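Local coordinates for protein group 1 truncated hemoglobin (Tetrahymena pyriformis, PDB 3AQ9) that binds one heme as a monomer and, at its iron, probably oxygen, and has been linked to nitric oxide detoxification, at residues A[85-90]-A[106-111]; A[25-30]-A[90-95]; A[5-10]-A[101-106]. The protein carries 1 engineered substitution. One frame throughout, in Å; residues are numbered along the deposited sequence.

Interaction 1 of 3, residues A[85-90]-A[106-111]; sequences AIIENL and EAAKVI. With HEM (protoporphyrin IX containing Fe), chain C.
Ile-111 meets Ile-87 and Leu-90 across a wholly apolar seam. Its long branch is extended, with CD1 anti to CA (chi2 166°), and this brings Ile-111 CD1 to 3.4 Å from Leu-90 CD2, tighter than an ordinary van der Waals contact. The short branch, Ile-111 CG2, lies 3.7 Å from Ile-87 CD1. Here the two isoleucines pass each other in opposite directions. The other branch of Ile-87 lies by the preceding turn, with CG2 4.4 Å from Ala-108 CB. The small Ala-108 is consistent with the close backbone approach, 6.8 Å between the CA atoms of Ile-87 and Ala-108.

The two helices are nearly antiparallel, at 156° by their short segments. They correspond to the G and H helices, one of the two helix pairs in the two-over-two globin fold.

A second set of apolar contacts goes to the heme. Ile-86 lays CG1 against vinyl carbon CAB of HEM at 3.3 Å, and its CG2 faces ring methyl CMC. Ile-111 CG2 also touches the other vinyl group, 3.5 Å from CBC of HEM. With an alanine in place of Ile-86, CAB and CMC would probably lose their packing partner and a gap would open at this porphyrin edge. Polar contacts lie on the far side of helix 80-96: Asn-89 ND2 is hydrogen-bonded to Asp-31 OD2, and Glu-88 OE1 forms a salt bridge with Arg-33 NH1.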
# COMPACT_ATOMS: atom_id res chain seq x y z
N ALA A 85 -3.67 -9.68 -3.52
CA ALA A 85 -3.89 -8.80 -4.66
C ALA A 85 -3.27 -7.42 -4.39
O ALA A 85 -2.71 -6.81 -5.31
CB ALA A 85 -5.47 -8.63 -4.90
N ILE A 86 -3.44 -6.94 -3.17
CA ILE A 86 -2.80 -5.63 -2.86
C ILE A 86 -1.28 -5.75 -3.05
O ILE A 86 -0.67 -4.85 -3.65
CB ILE A 86 -3.13 -5.16 -1.40
CG1 ILE A 86 -4.64 -4.87 -1.31
CG2 ILE A 86 -2.13 -3.99 -0.93
CD1 ILE A 86 -5.15 -3.83 -2.24
N ILE A 87 -0.64 -6.75 -2.47
CA ILE A 87 0.84 -6.86 -2.64
C ILE A 87 1.23 -7.02 -4.09
O ILE A 87 2.19 -6.32 -4.56
CB ILE A 87 1.37 -8.11 -1.90
CG1 ILE A 87 1.13 -7.93 -0.41
CG2 ILE A 87 2.86 -8.39 -2.25
CD1 ILE A 87 2.05 -6.83 0.33
N GLU A 88 0.47 -7.84 -4.85
CA GLU A 88 0.82 -7.97 -6.27
C GLU A 88 0.74 -6.61 -7.03
O GLU A 88 1.59 -6.31 -7.89
CB GLU A 88 -0.11 -8.90 -7.04
CG GLU A 88 0.15 -10.35 -6.48
CD GLU A 88 -0.90 -11.34 -6.98
OE1 GLU A 88 -1.74 -11.01 -7.81
OE2 GLU A 88 -0.84 -12.49 -6.46
N ASN A 89 -0.34 -5.88 -6.72
CA ASN A 89 -0.48 -4.56 -7.39
C ASN A 89 0.57 -3.56 -6.95
O ASN A 89 1.04 -2.76 -7.79
CB ASN A 89 -1.88 -3.96 -7.17
CG ASN A 89 -2.93 -4.69 -8.04
OD1 ASN A 89 -2.83 -4.66 -9.24
ND2 ASN A 89 -3.90 -5.31 -7.42
N LEU A 90 0.93 -3.59 -5.67
CA LEU A 90 2.03 -2.65 -5.22
C LEU A 90 3.33 -3.07 -5.90
O LEU A 90 4.08 -2.25 -6.41
CB LEU A 90 2.18 -2.74 -3.68
CG LEU A 90 3.26 -1.70 -3.28
CD1 LEU A 90 2.79 -0.30 -3.67
CD2 LEU A 90 3.34 -1.69 -1.79
N GLU A 106 12.22 -6.07 -0.47
CA GLU A 106 12.40 -5.48 0.88
C GLU A 106 11.11 -4.77 1.31
O GLU A 106 10.65 -4.89 2.44
CB GLU A 106 13.59 -4.51 0.93
CG GLU A 106 15.00 -5.20 0.99
CD GLU A 106 15.05 -6.36 2.11
OE1 GLU A 106 15.22 -7.56 1.66
OE2 GLU A 106 14.90 -6.16 3.40
N ALA A 107 10.50 -4.02 0.37
CA ALA A 107 9.33 -3.27 0.72
C ALA A 107 8.17 -4.24 1.02
O ALA A 107 7.43 -4.07 2.03
CB ALA A 107 8.89 -2.34 -0.48
N ALA A 108 8.00 -5.26 0.17
CA ALA A 108 6.89 -6.21 0.40
C ALA A 108 7.09 -6.91 1.70
O ALA A 108 6.10 -7.23 2.39
CB ALA A 108 6.78 -7.23 -0.69
N LYS A 109 8.33 -7.23 2.06
CA LYS A 109 8.57 -8.02 3.34
C LYS A 109 8.17 -7.17 4.55
O LYS A 109 7.62 -7.73 5.53
CB LYS A 109 10.03 -8.41 3.50
CG LYS A 109 10.41 -9.58 2.61
CD LYS A 109 11.92 -10.01 2.81
CE LYS A 109 12.35 -9.95 4.29
NZ LYS A 109 13.75 -10.58 4.37
N VAL A 110 8.36 -5.84 4.48
CA VAL A 110 7.88 -4.98 5.62
C VAL A 110 6.36 -4.99 5.63
O VAL A 110 5.74 -5.26 6.64
CB VAL A 110 8.42 -3.51 5.50
CG1 VAL A 110 7.67 -2.61 6.51
CG2 VAL A 110 10.00 -3.51 5.75
N ILE A 111 5.77 -4.73 4.48
CA ILE A 111 4.27 -4.57 4.45
C ILE A 111 3.59 -5.88 4.75
O ILE A 111 2.51 -5.91 5.40
CB ILE A 111 3.90 -4.11 3.05
CG1 ILE A 111 4.49 -2.72 2.88
CG2 ILE A 111 2.29 -4.07 2.81
CD1 ILE A 111 4.54 -2.21 1.40
CHA HEM C . -8.24 1.97 4.72
CHB HEM C . -9.26 -1.67 1.59
CHC HEM C . -4.95 -3.64 2.49
CHD HEM C . -3.55 0.69 4.33
C1A HEM C . -8.88 1.15 3.80
C2A HEM C . -10.26 1.30 3.32
C3A HEM C . -10.50 0.34 2.46
C4A HEM C . -9.34 -0.52 2.37
CMA HEM C . -11.75 0.03 1.62
CAA HEM C . -11.16 2.55 3.68
CBA HEM C . -12.58 2.51 4.31
CGA HEM C . -12.98 4.07 3.94
O1A HEM C . -12.49 5.00 4.66
O2A HEM C . -13.40 4.42 2.77
C1B HEM C . -8.15 -2.56 1.67
C2B HEM C . -8.22 -3.88 1.07
C3B HEM C . -7.06 -4.47 1.41
C4B HEM C . -6.31 -3.46 2.12
CMB HEM C . -9.37 -4.52 0.28
CAB HEM C . -6.67 -5.91 1.05
CBB HEM C . -6.15 -6.55 2.08
C1C HEM C . -4.17 -2.59 3.01
C2C HEM C . -2.74 -2.64 3.16
C3C HEM C . -2.39 -1.43 3.64
C4C HEM C . -3.56 -0.61 3.79
CMC HEM C . -1.84 -3.88 2.76
CAC HEM C . -0.96 -0.85 3.95
CBC HEM C . 0.09 -1.65 4.06
C1D HEM C . -4.73 1.39 4.61
C2D HEM C . -4.70 2.70 5.20
C3D HEM C . -6.10 3.06 5.33
C4D HEM C . -6.82 1.94 4.80
CMD HEM C . -3.52 3.58 5.65
CAD HEM C . -6.64 4.35 5.88
CBD HEM C . -6.82 4.37 7.33
CGD HEM C . -7.24 5.80 7.75
O1D HEM C . -7.13 6.13 8.93
O2D HEM C . -7.97 6.49 6.92
NA HEM C . -8.39 0.01 3.19
NB HEM C . -6.99 -2.22 2.38
NC HEM C . -4.65 -1.38 3.40
ND HEM C . -6.03 0.90 4.29
FE HEM C . -6.54 -0.69 3.34
O HOH W 1 -5.96 0.30 1.45

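Interaction 2 of 3, residues A[25-30]-A[90-95]; sequences YKKVLA and LAATLK
Lys-27 reaches over from the last turn of helix 13-28 to Ala-92 and Thr-93 of helix 80-96. Its CB starts against the side chain of Asn-89, one helical turn before Thr-93. CG stands anti to the carbonyl carbon (chi1 -72°), and the chain then runs extended toward the other helix. Lys-27 CD makes the nearest approach, 3.5 Å from Thr-93 OG1. Lys-27 CD also lies 4.2 Å from Ala-92 CB. Lys-27 CE stays beside the same hydroxyl, 3.7 Å from Thr-93 OG1, and passes the backbone at 4.0 Å from Ala-92 C. At chi4 (-66°) the chain bends and carries NZ to Glu-96, with which it forms a salt bridge.

The side chains of Lys-27 and Thr-93 lie alongside each other, running opposite ways. The threonine hydroxyl bonds back to Asn-89 O, the carbonyl one turn earlier in its own helix. Thr-93 also packs on Leu-23 and Phe-24, in an earlier part of helix 13-28.

In the globin fold these helices correspond to B and G. The contact joins the end of the first to the middle and later turns of the second, away from the heme.

The hold between the two segments is therefore van der Waals, since the hydroxyl is already engaged with Asn-89 O. The salt bridge to Glu-96 probably helps keep the lysine chain in place.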
# COMPACT_ATOMS: atom_id res chain seq x y z
N TYR A 25 -3.24 2.68 -6.94
CA TYR A 25 -4.75 2.66 -6.99
C TYR A 25 -5.29 2.52 -8.41
O TYR A 25 -6.40 1.99 -8.54
CB TYR A 25 -5.35 3.90 -6.28
CG TYR A 25 -5.44 3.52 -4.82
CD1 TYR A 25 -4.66 4.14 -3.85
CD2 TYR A 25 -6.30 2.45 -4.46
CE1 TYR A 25 -4.68 3.65 -2.51
CE2 TYR A 25 -6.36 2.03 -3.21
CZ TYR A 25 -5.58 2.62 -2.26
OH TYR A 25 -5.82 2.00 -1.05
N LYS A 26 -4.64 3.05 -9.46
CA LYS A 26 -5.16 2.78 -10.80
C LYS A 26 -5.21 1.25 -11.01
O LYS A 26 -6.17 0.74 -11.64
CB LYS A 26 -4.24 3.43 -11.88
CG LYS A 26 -4.59 3.17 -13.30
CD LYS A 26 -3.49 3.77 -14.16
CE LYS A 26 -3.64 3.87 -15.66
NZ LYS A 26 -4.07 2.58 -16.13
N LYS A 27 -4.22 0.52 -10.51
CA LYS A 27 -4.25 -0.93 -10.76
C LYS A 27 -5.27 -1.56 -9.83
O LYS A 27 -6.03 -2.42 -10.26
CB LYS A 27 -2.86 -1.53 -10.40
CG LYS A 27 -1.86 -1.04 -11.53
CD LYS A 27 -0.48 -1.75 -11.16
CE LYS A 27 0.64 -1.21 -12.14
NZ LYS A 27 0.41 -1.60 -13.53
N VAL A 28 -5.28 -1.14 -8.56
CA VAL A 28 -6.26 -1.78 -7.60
C VAL A 28 -7.70 -1.54 -8.08
O VAL A 28 -8.53 -2.48 -8.01
CB VAL A 28 -6.03 -1.15 -6.19
CG1 VAL A 28 -7.22 -1.40 -5.24
CG2 VAL A 28 -4.72 -1.70 -5.55
N LEU A 29 -8.00 -0.34 -8.58
CA LEU A 29 -9.37 -0.04 -8.98
C LEU A 29 -9.76 -0.70 -10.29
O LEU A 29 -10.92 -0.58 -10.72
CB LEU A 29 -9.55 1.52 -9.12
CG LEU A 29 -9.40 2.21 -7.74
CD1 LEU A 29 -9.38 3.84 -7.85
CD2 LEU A 29 -10.53 1.82 -6.68
N ALA A 30 -8.82 -1.42 -10.92
CA ALA A 30 -9.10 -2.22 -12.13
C ALA A 30 -9.03 -3.73 -11.82
O ALA A 30 -9.18 -4.58 -12.72
CB ALA A 30 -8.15 -1.86 -13.26
N LEU A 90 0.93 -3.59 -5.67
CA LEU A 90 2.03 -2.65 -5.22
C LEU A 90 3.33 -3.07 -5.90
O LEU A 90 4.08 -2.25 -6.41
CB LEU A 90 2.18 -2.74 -3.68
CG LEU A 90 3.26 -1.70 -3.28
CD1 LEU A 90 2.79 -0.30 -3.67
CD2 LEU A 90 3.34 -1.69 -1.79
N ALA A 91 3.63 -4.38 -5.94
CA ALA A 91 4.87 -4.81 -6.60
C ALA A 91 4.89 -4.43 -8.06
O ALA A 91 5.93 -3.94 -8.53
CB ALA A 91 5.08 -6.36 -6.44
N ALA A 92 3.77 -4.62 -8.75
CA ALA A 92 3.69 -4.32 -10.22
C ALA A 92 3.90 -2.77 -10.42
O ALA A 92 4.55 -2.34 -11.39
CB ALA A 92 2.42 -4.75 -10.76
N THR A 93 3.35 -1.99 -9.47
CA THR A 93 3.49 -0.51 -9.53
C THR A 93 4.98 -0.12 -9.43
O THR A 93 5.51 0.69 -10.21
CB THR A 93 2.70 0.13 -8.35
OG1 THR A 93 1.30 -0.14 -8.61
CG2 THR A 93 2.92 1.66 -8.31
N LEU A 94 5.61 -0.65 -8.38
CA LEU A 94 7.04 -0.31 -8.19
C LEU A 94 7.89 -0.79 -9.37
O LEU A 94 8.82 -0.09 -9.76
CB LEU A 94 7.50 -0.95 -6.85
CG LEU A 94 6.83 -0.39 -5.56
CD1 LEU A 94 7.41 -1.00 -4.34
CD2 LEU A 94 6.97 1.15 -5.41
N LYS A 95 7.55 -1.97 -9.96
CA LYS A 95 8.33 -2.49 -11.11
C LYS A 95 8.18 -1.47 -12.23
O LYS A 95 9.16 -1.10 -12.96
CB LYS A 95 7.68 -3.83 -11.62
CG LYS A 95 8.57 -4.60 -12.66
CD LYS A 95 9.94 -4.93 -11.85
CE LYS A 95 11.26 -5.29 -12.64
NZ LYS A 95 10.95 -6.56 -13.40

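Interaction 3 of 3, residues A[5-10]-A[101-106]; sequences QTIYEK and DAVINE
Ile-7 overlaps Glu-106 at its backbone end, Ile-7 CD1 lying 3.5 Å from Glu-106 O and 3.7 Å from Glu-106 CB. The two side chains cross at about a right angle. The Glu-106 chain bends at chi2 (-48°), which carries its carboxylate away from the contact. The short branch of Ile-7 turns to the preceding helical turn, where Ile-7 CG2 is 4.3 Å from Val-103 CG1. Val-103 also meets Lys-10, with both its methyls, CG1 and CG2, 4.1 Å from Lys-10 CB. Ile-7 thus spans a full turn of helix 101-112, and packs further on Ala-107, Val-110 and Leu-58.

A capping box between Thr-6, the N-cap, and Glu-9 opens helix 7-11. Glu-9 N donates to Thr-6 OG1 at 3.0 Å, and Thr-6 N donates to Glu-9 OE1 at 158°. These bonds fix the first turn, which carries Ile-7.

The short helix corresponds to a much reduced A helix, as in other truncated hemoglobins, and leans on the H helix at the surface.

The opposite charges of Lys-10 NZ and Glu-106 OE2 stay 6.5 Å apart. Any attraction would be weak, and the hold comes mainly from van der Waals contacts of Ile-7, Val-103 and Lys-10 CB.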
# COMPACT_ATOMS: atom_id res chain seq x y z
N GLN A 5 20.31 4.03 4.42
CA GLN A 5 19.61 4.09 3.07
C GLN A 5 18.30 3.28 3.51
O GLN A 5 18.34 2.10 3.91
CB GLN A 5 20.55 3.45 2.03
CG GLN A 5 20.17 3.35 0.57
CD GLN A 5 20.18 4.66 -0.15
OE1 GLN A 5 20.23 5.71 0.48
NE2 GLN A 5 20.09 4.63 -1.49
N THR A 6 17.19 3.98 3.60
CA THR A 6 15.97 3.33 3.98
C THR A 6 15.33 2.81 2.64
O THR A 6 15.78 3.22 1.55
CB THR A 6 15.02 4.37 4.56
OG1 THR A 6 14.87 5.43 3.61
CG2 THR A 6 15.54 4.93 5.95
N ILE A 7 14.36 1.93 2.73
CA ILE A 7 13.65 1.46 1.52
C ILE A 7 12.99 2.65 0.84
O ILE A 7 13.06 2.78 -0.40
CB ILE A 7 12.60 0.37 1.90
CG1 ILE A 7 13.37 -0.85 2.40
CG2 ILE A 7 11.66 0.11 0.66
CD1 ILE A 7 12.27 -1.85 3.18
N TYR A 8 12.40 3.53 1.62
CA TYR A 8 11.90 4.78 1.08
C TYR A 8 12.92 5.55 0.23
O TYR A 8 12.57 5.96 -0.90
CB TYR A 8 11.45 5.66 2.23
CG TYR A 8 11.02 7.09 1.86
CD1 TYR A 8 9.68 7.21 1.41
CD2 TYR A 8 11.81 8.23 2.18
CE1 TYR A 8 9.21 8.46 1.13
CE2 TYR A 8 11.28 9.54 1.90
CZ TYR A 8 9.89 9.50 1.44
OH TYR A 8 9.13 10.60 1.13
N GLU A 9 14.16 5.71 0.72
CA GLU A 9 15.14 6.44 -0.12
C GLU A 9 15.47 5.58 -1.39
O GLU A 9 15.66 6.13 -2.52
CB GLU A 9 16.37 6.66 0.70
CG GLU A 9 16.18 7.67 1.74
CD GLU A 9 17.43 7.80 2.66
OE1 GLU A 9 17.95 6.83 3.22
OE2 GLU A 9 17.95 8.91 2.76
N LYS A 10 15.55 4.25 -1.19
CA LYS A 10 15.94 3.39 -2.28
C LYS A 10 14.87 3.45 -3.40
O LYS A 10 15.22 3.30 -4.58
CB LYS A 10 16.14 1.97 -1.78
CG LYS A 10 17.49 1.77 -1.07
CD LYS A 10 17.44 0.46 -0.24
CE LYS A 10 18.84 0.03 0.34
NZ LYS A 10 18.46 -1.33 0.86
N ASP A 101 13.97 -5.56 -8.47
CA ASP A 101 13.30 -6.63 -7.72
C ASP A 101 13.75 -6.68 -6.25
O ASP A 101 12.91 -6.91 -5.35
CB ASP A 101 13.51 -7.99 -8.35
CG ASP A 101 12.88 -8.11 -9.74
OD1 ASP A 101 11.86 -7.44 -10.06
OD2 ASP A 101 13.44 -8.90 -10.52
N ALA A 102 15.04 -6.40 -6.01
CA ALA A 102 15.56 -6.56 -4.62
C ALA A 102 14.88 -5.57 -3.69
O ALA A 102 14.47 -5.94 -2.55
CB ALA A 102 17.08 -6.42 -4.52
N VAL A 103 14.69 -4.32 -4.16
CA VAL A 103 14.07 -3.30 -3.33
C VAL A 103 12.56 -3.56 -3.21
O VAL A 103 11.96 -3.40 -2.13
CB VAL A 103 14.41 -1.86 -3.89
CG1 VAL A 103 13.52 -0.80 -3.16
CG2 VAL A 103 15.96 -1.68 -3.68
N ILE A 104 11.94 -4.02 -4.30
CA ILE A 104 10.54 -4.33 -4.19
C ILE A 104 10.36 -5.41 -3.13
O ILE A 104 9.42 -5.37 -2.32
CB ILE A 104 9.97 -4.85 -5.51
CG1 ILE A 104 9.99 -3.66 -6.56
CG2 ILE A 104 8.51 -5.33 -5.32
CD1 ILE A 104 9.71 -4.21 -7.93
N ASN A 105 11.27 -6.37 -3.10
CA ASN A 105 11.08 -7.48 -2.10
C ASN A 105 11.25 -6.98 -0.68
O ASN A 105 10.53 -7.42 0.22
CB ASN A 105 12.09 -8.60 -2.39
CG ASN A 105 11.77 -9.35 -3.70
OD1 ASN A 105 10.59 -9.30 -4.21
ND2 ASN A 105 12.79 -10.06 -4.28
N GLU A 106 12.22 -6.07 -0.47
CA GLU A 106 12.40 -5.48 0.88
C GLU A 106 11.11 -4.77 1.31
O GLU A 106 10.65 -4.89 2.44
CB GLU A 106 13.59 -4.51 0.93
CG GLU A 106 15.00 -5.20 0.99
CD GLU A 106 15.05 -6.36 2.11
OE1 GLU A 106 15.22 -7.56 1.66
OE2 GLU A 106 14.90 -6.16 3.40

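The chain begins at 5-10, passes 25-30 and returns late to 85-95 and 101-111. Interaction 3 closes the wide loop, from helix 7-11 to the start of helix 101-112. Interaction 2 is nested inside it, tying helix 13-28 to helix 80-96. Interaction 1 joins helices 80-96 and 101-112, neighbours in the chain, and crosses both other loops. It shares Leu-90 with interaction 2 and Glu-106 with interaction 3. Ile-104 packs on Ala-91 and Leu-94 between interactions 2 and 3. Within this set, helices 80-96 and 101-112 are the common element, with helices 7-11 and 13-28 attached to them.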